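Long-range contacts in heavy metal cation tricomponent efflux pump ZneA(CzcA-like) (Cupriavidus metallidurans, PDB 4K0J), which acts as a zinc(II)/proton antiporter, the inner-membrane RND component of a three-part heavy-metal efflux pump: residues V49-N54 with G89-T94; A57-E62 with T797-E802. All coordinates share one frame; numbering follows the deposited sequence.

In the fold
From the N terminus, the chain leaves the membrane helix 13-31 and soon enters strand 46-52, whose end supplies 49-54; the following turn holds 57-62. After helix 62-73 and strand 79-87 it returns as 89-94, and contact 1 closes a loop of 34 residues, strand 90-97 fitting between strands 46-52 and 79-87. Contact 2 waits for 797-802, far into the second half of the chain, and closes a loop of 734 residues. The segments alternate, and the two closures therefore cross. Both reach the same antiparallel sheet: contact 1 pairs two N-terminal strands, while contact 2 sets the turn before helix 62-73 against a strand from the C-terminal half. Their centres lie about 10 Å apart, and Val61 packs on Leu90 and Ser91.

Contact 1. Residues V49-N54 with G89-T94; sequences VVTQVN and GLSLIT
An antiparallel strand pair inside the periplasmic sheet joins the end of strand 46-52 to the start of strand 90-97, with Val49 opposite Ile93 and Thr51 opposite Ser91 as hydrogen-bonded pairs. The axes of 49-52 and 90-94 approach to 4.7 Å, nearly antiparallel at 172°. Val49 and Ile93 exchange two backbone bonds, each with N to O at 2.9 Å, and Thr51 and Ser91 repeat the exchange. Further along, Val53 N donates to Gly89 O at 2.8 Å, in a more bent bond (N-H...O 133°). Gly89, with a positive phi, lies in the tight turn between strands 79-87 and 90-97.

Val49, Thr51, Ser91 and Ile93 share the face covered by helix 62-73. There Val49 and Ile93 lie alongside each other: a chi1 of 37° sets Val49 CG1 between its own N and carbonyl carbon, 3.5 Å from Ile93 CB and 4.0 Å from Ile93 CG2. Thr51 CB rests 3.6 Å from Ser91 O, while Ser91 OG turns to the helix and bonds Thr66 OG1. On the other face, Val50 and Leu90 meet on a slant, diagonally between the non-hydrogen-bonded pairs Val50-Leu92 and Gln52-Leu90, through Val50 CG1 and Leu90 CD1 at 3.9 Å. With strand 79-87 on the far side of 90-97, this is the central pairing of a ferredoxin-like beta-alpha-beta-beta-alpha-beta fold, as in the porter subdomains of RND pumps.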
# COMPACT_ATOMS: atom_id res chain seq x y z
N VAL C 49 20.16 -3.84 -3.92
CA VAL C 49 20.69 -2.79 -3.05
C VAL C 49 22.18 -2.53 -3.32
O VAL C 49 22.98 -3.46 -3.43
CB VAL C 49 20.46 -3.10 -1.55
CG1 VAL C 49 20.62 -4.58 -1.27
CG2 VAL C 49 21.40 -2.29 -0.67
N VAL C 50 22.53 -1.26 -3.44
CA VAL C 50 23.88 -0.87 -3.79
C VAL C 50 24.57 -0.18 -2.61
O VAL C 50 24.21 0.94 -2.24
CB VAL C 50 23.89 0.08 -4.99
CG1 VAL C 50 25.28 0.15 -5.61
CG2 VAL C 50 22.87 -0.36 -6.02
N THR C 51 25.54 -0.86 -2.02
CA THR C 51 26.39 -0.25 -1.02
C THR C 51 27.71 0.11 -1.69
O THR C 51 28.59 -0.73 -1.83
CB THR C 51 26.68 -1.19 0.17
OG1 THR C 51 25.46 -1.78 0.64
CG2 THR C 51 27.33 -0.43 1.30
N GLN C 52 27.83 1.36 -2.12
CA GLN C 52 29.00 1.80 -2.87
C GLN C 52 30.02 2.54 -2.00
O GLN C 52 29.71 3.56 -1.39
CB GLN C 52 28.58 2.70 -4.03
CG GLN C 52 29.73 3.49 -4.64
CD GLN C 52 29.33 4.24 -5.89
OE1 GLN C 52 28.28 3.97 -6.48
NE2 GLN C 52 30.16 5.18 -6.31
N VAL C 53 31.24 2.01 -1.95
CA VAL C 53 32.34 2.68 -1.27
C VAL C 53 33.45 3.04 -2.28
O VAL C 53 34.20 2.17 -2.72
CB VAL C 53 32.93 1.82 -0.14
CG1 VAL C 53 33.80 2.67 0.75
CG2 VAL C 53 31.82 1.17 0.68
N ASN C 54 33.53 4.32 -2.62
CA ASN C 54 34.41 4.79 -3.70
C ASN C 54 35.90 4.55 -3.45
O ASN C 54 36.44 4.93 -2.42
CB ASN C 54 34.17 6.27 -3.97
CG ASN C 54 32.69 6.63 -4.06
OD1 ASN C 54 32.04 6.35 -5.06
ND2 ASN C 54 32.17 7.25 -3.01
N GLY C 89 35.07 -1.11 -5.22
CA GLY C 89 34.03 -0.15 -5.49
C GLY C 89 32.77 -0.37 -4.67
O GLY C 89 32.21 0.60 -4.15
N LEU C 90 32.33 -1.62 -4.53
CA LEU C 90 30.99 -1.84 -3.98
C LEU C 90 30.60 -3.25 -3.54
O LEU C 90 31.28 -4.24 -3.79
CB LEU C 90 29.94 -1.37 -5.00
CG LEU C 90 29.60 -2.38 -6.09
CD1 LEU C 90 28.35 -1.95 -6.81
CD2 LEU C 90 30.73 -2.55 -7.07
N SER C 91 29.46 -3.29 -2.87
CA SER C 91 28.73 -4.52 -2.57
C SER C 91 27.32 -4.36 -3.09
O SER C 91 26.56 -3.54 -2.58
CB SER C 91 28.66 -4.73 -1.06
OG SER C 91 27.43 -5.37 -0.73
N LEU C 92 26.96 -5.12 -4.12
CA LEU C 92 25.61 -5.06 -4.65
C LEU C 92 24.85 -6.37 -4.43
O LEU C 92 25.31 -7.45 -4.82
CB LEU C 92 25.58 -4.62 -6.13
CG LEU C 92 26.08 -5.51 -7.26
CD1 LEU C 92 25.61 -4.95 -8.59
CD2 LEU C 92 27.58 -5.58 -7.24
N ILE C 93 23.70 -6.26 -3.79
CA ILE C 93 22.93 -7.44 -3.41
C ILE C 93 21.64 -7.53 -4.21
O ILE C 93 20.82 -6.63 -4.15
CB ILE C 93 22.59 -7.42 -1.92
CG1 ILE C 93 23.86 -7.62 -1.08
CG2 ILE C 93 21.54 -8.47 -1.59
CD1 ILE C 93 23.63 -7.53 0.41
N THR C 94 21.48 -8.62 -4.95
CA THR C 94 20.28 -8.81 -5.76
C THR C 94 19.26 -9.67 -5.01
O THR C 94 19.61 -10.72 -4.48
CB THR C 94 20.61 -9.45 -7.12
OG1 THR C 94 21.39 -8.54 -7.90
CG2 THR C 94 19.34 -9.79 -7.88

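Contact 2. Residues A57-E62 with T797-E802; sequences AAEEVE and TTITRE
Ala58 and Thr797 are neighbours at a CA-to-CA distance of 6.2 Å, and Glu62 and Ile799 at 7.6 Å, with no hydrogen bond between the irregular turn 57-62 and segment 797-802 of strand 788-802. The turn joins the first strand of the ferredoxin-like subdomain to helix 62-73, and the strand belongs to the C-terminal half of the chain, where it extends the same sheet by pairing with strand 79-87: Ile799 bonds there to Ser86 and Arg801 to Ser84 through the backbone.

Ile799 carries the contact. Its side chain leaves the strand toward the turn, with CG1 anti to the carbonyl carbon (chi1 -55°) and CG2 anti to the backbone N, and this spreads CD1 and CG2 beneath Glu62. The two side chains cross at about a right angle. Glu62 starts out extended, but the bend at chi2 (-105°) carries the carboxylate over the isoleucine, where both methyl carbons face the same side of its plane, CG2 being 3.7 Å from Glu62 OE1. CD1 also reaches the carbonyl of the turn, 3.6 Å from Ala58 O, and the folded chain of Glu59 brings OE1 to 3.7 Å from the same methyl. Nearer the start of the strand, Ala58 CB packs 3.7 Å from Thr797 O, which accepts a hydrogen bond from Thr87 OG1.

Glu59 and Glu62 thus bring their carboxylates together, and Arg806 packs against Glu62 and Arg801. Arg801 makes its salt bridge with Glu70 of helix 62-73; its NE lies 5.5 Å from Glu62 OE1, too far for a salt bridge, though its charge may still favour that carboxylate. The other oxygen, Glu62 OE2, sits 3.6 Å from Ile799 CD1.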
# COMPACT_ATOMS: atom_id res chain seq x y z
N ALA C 57 38.94 -1.32 -2.16
CA ALA C 57 39.10 -2.64 -2.78
C ALA C 57 38.10 -3.71 -2.31
O ALA C 57 37.14 -3.42 -1.60
CB ALA C 57 40.53 -3.12 -2.63
N ALA C 58 38.38 -4.96 -2.68
CA ALA C 58 37.37 -6.03 -2.73
C ALA C 58 37.28 -7.01 -1.56
O ALA C 58 36.84 -8.15 -1.73
CB ALA C 58 37.53 -6.81 -4.03
N GLU C 59 37.68 -6.59 -0.36
CA GLU C 59 37.65 -7.51 0.77
C GLU C 59 37.29 -6.76 2.05
O GLU C 59 36.85 -7.35 3.05
CB GLU C 59 38.99 -8.22 0.91
CG GLU C 59 39.00 -9.32 1.96
CD GLU C 59 37.87 -10.31 1.78
OE1 GLU C 59 38.08 -11.32 1.06
OE2 GLU C 59 36.78 -10.09 2.35
N GLU C 60 37.49 -5.45 1.98
CA GLU C 60 37.04 -4.54 3.02
C GLU C 60 35.66 -4.04 2.60
O GLU C 60 35.24 -2.94 2.98
CB GLU C 60 38.02 -3.38 3.18
CG GLU C 60 39.29 -3.51 2.32
CD GLU C 60 40.30 -4.51 2.87
OE1 GLU C 60 40.22 -5.70 2.52
OE2 GLU C 60 41.19 -4.09 3.64
N VAL C 61 34.97 -4.87 1.82
CA VAL C 61 33.69 -4.53 1.21
C VAL C 61 32.71 -5.71 1.33
O VAL C 61 31.52 -5.58 1.04
CB VAL C 61 33.88 -4.19 -0.28
CG1 VAL C 61 33.99 -5.47 -1.12
CG2 VAL C 61 32.75 -3.30 -0.80
N GLU C 62 33.23 -6.85 1.77
CA GLU C 62 32.44 -8.08 1.83
C GLU C 62 32.45 -8.65 3.23
O GLU C 62 31.49 -9.28 3.67
CB GLU C 62 33.00 -9.12 0.86
CG GLU C 62 32.22 -10.44 0.82
CD GLU C 62 32.94 -11.57 1.53
OE1 GLU C 62 32.38 -12.68 1.61
OE2 GLU C 62 34.08 -11.34 2.02
N THR C 797 39.05 -10.77 -6.87
CA THR C 797 38.49 -9.66 -7.63
C THR C 797 37.01 -9.49 -7.34
O THR C 797 36.51 -8.37 -7.26
CB THR C 797 38.67 -9.88 -9.15
OG1 THR C 797 40.04 -10.12 -9.45
CG2 THR C 797 38.21 -8.66 -9.91
N THR C 798 36.32 -10.62 -7.18
CA THR C 798 34.87 -10.64 -7.02
C THR C 798 34.43 -11.83 -6.16
O THR C 798 34.83 -12.96 -6.41
CB THR C 798 34.18 -10.72 -8.39
OG1 THR C 798 34.06 -9.40 -8.93
CG2 THR C 798 32.81 -11.33 -8.26
N ILE C 799 33.61 -11.56 -5.15
CA ILE C 799 33.08 -12.61 -4.28
C ILE C 799 31.57 -12.70 -4.43
O ILE C 799 30.86 -11.75 -4.10
CB ILE C 799 33.41 -12.35 -2.81
CG1 ILE C 799 34.92 -12.17 -2.62
CG2 ILE C 799 32.87 -13.47 -1.95
CD1 ILE C 799 35.28 -11.42 -1.36
N THR C 800 31.07 -13.82 -4.93
CA THR C 800 29.64 -13.98 -5.15
C THR C 800 29.00 -14.96 -4.17
O THR C 800 29.29 -16.15 -4.20
CB THR C 800 29.32 -14.43 -6.61
OG1 THR C 800 29.77 -15.77 -6.81
CG2 THR C 800 30.01 -13.52 -7.61
N ARG C 801 28.13 -14.45 -3.31
CA ARG C 801 27.43 -15.29 -2.34
C ARG C 801 25.94 -15.40 -2.66
O ARG C 801 25.24 -14.39 -2.76
CB ARG C 801 27.64 -14.76 -0.92
CG ARG C 801 28.31 -15.75 0.02
CD ARG C 801 28.59 -15.15 1.39
NE ARG C 801 27.38 -14.97 2.20
CZ ARG C 801 27.01 -15.78 3.19
NH1 ARG C 801 27.75 -16.83 3.51
NH2 ARG C 801 25.89 -15.53 3.87
N GLU C 802 25.47 -16.63 -2.83
CA GLU C 802 24.07 -16.89 -3.16
C GLU C 802 23.45 -17.88 -2.19
O GLU C 802 23.95 -18.99 -2.03
CB GLU C 802 23.94 -17.43 -4.58
CG GLU C 802 22.64 -18.19 -4.84
CD GLU C 802 22.56 -18.76 -6.23
OE1 GLU C 802 22.15 -19.93 -6.38
OE2 GLU C 802 22.91 -18.03 -7.19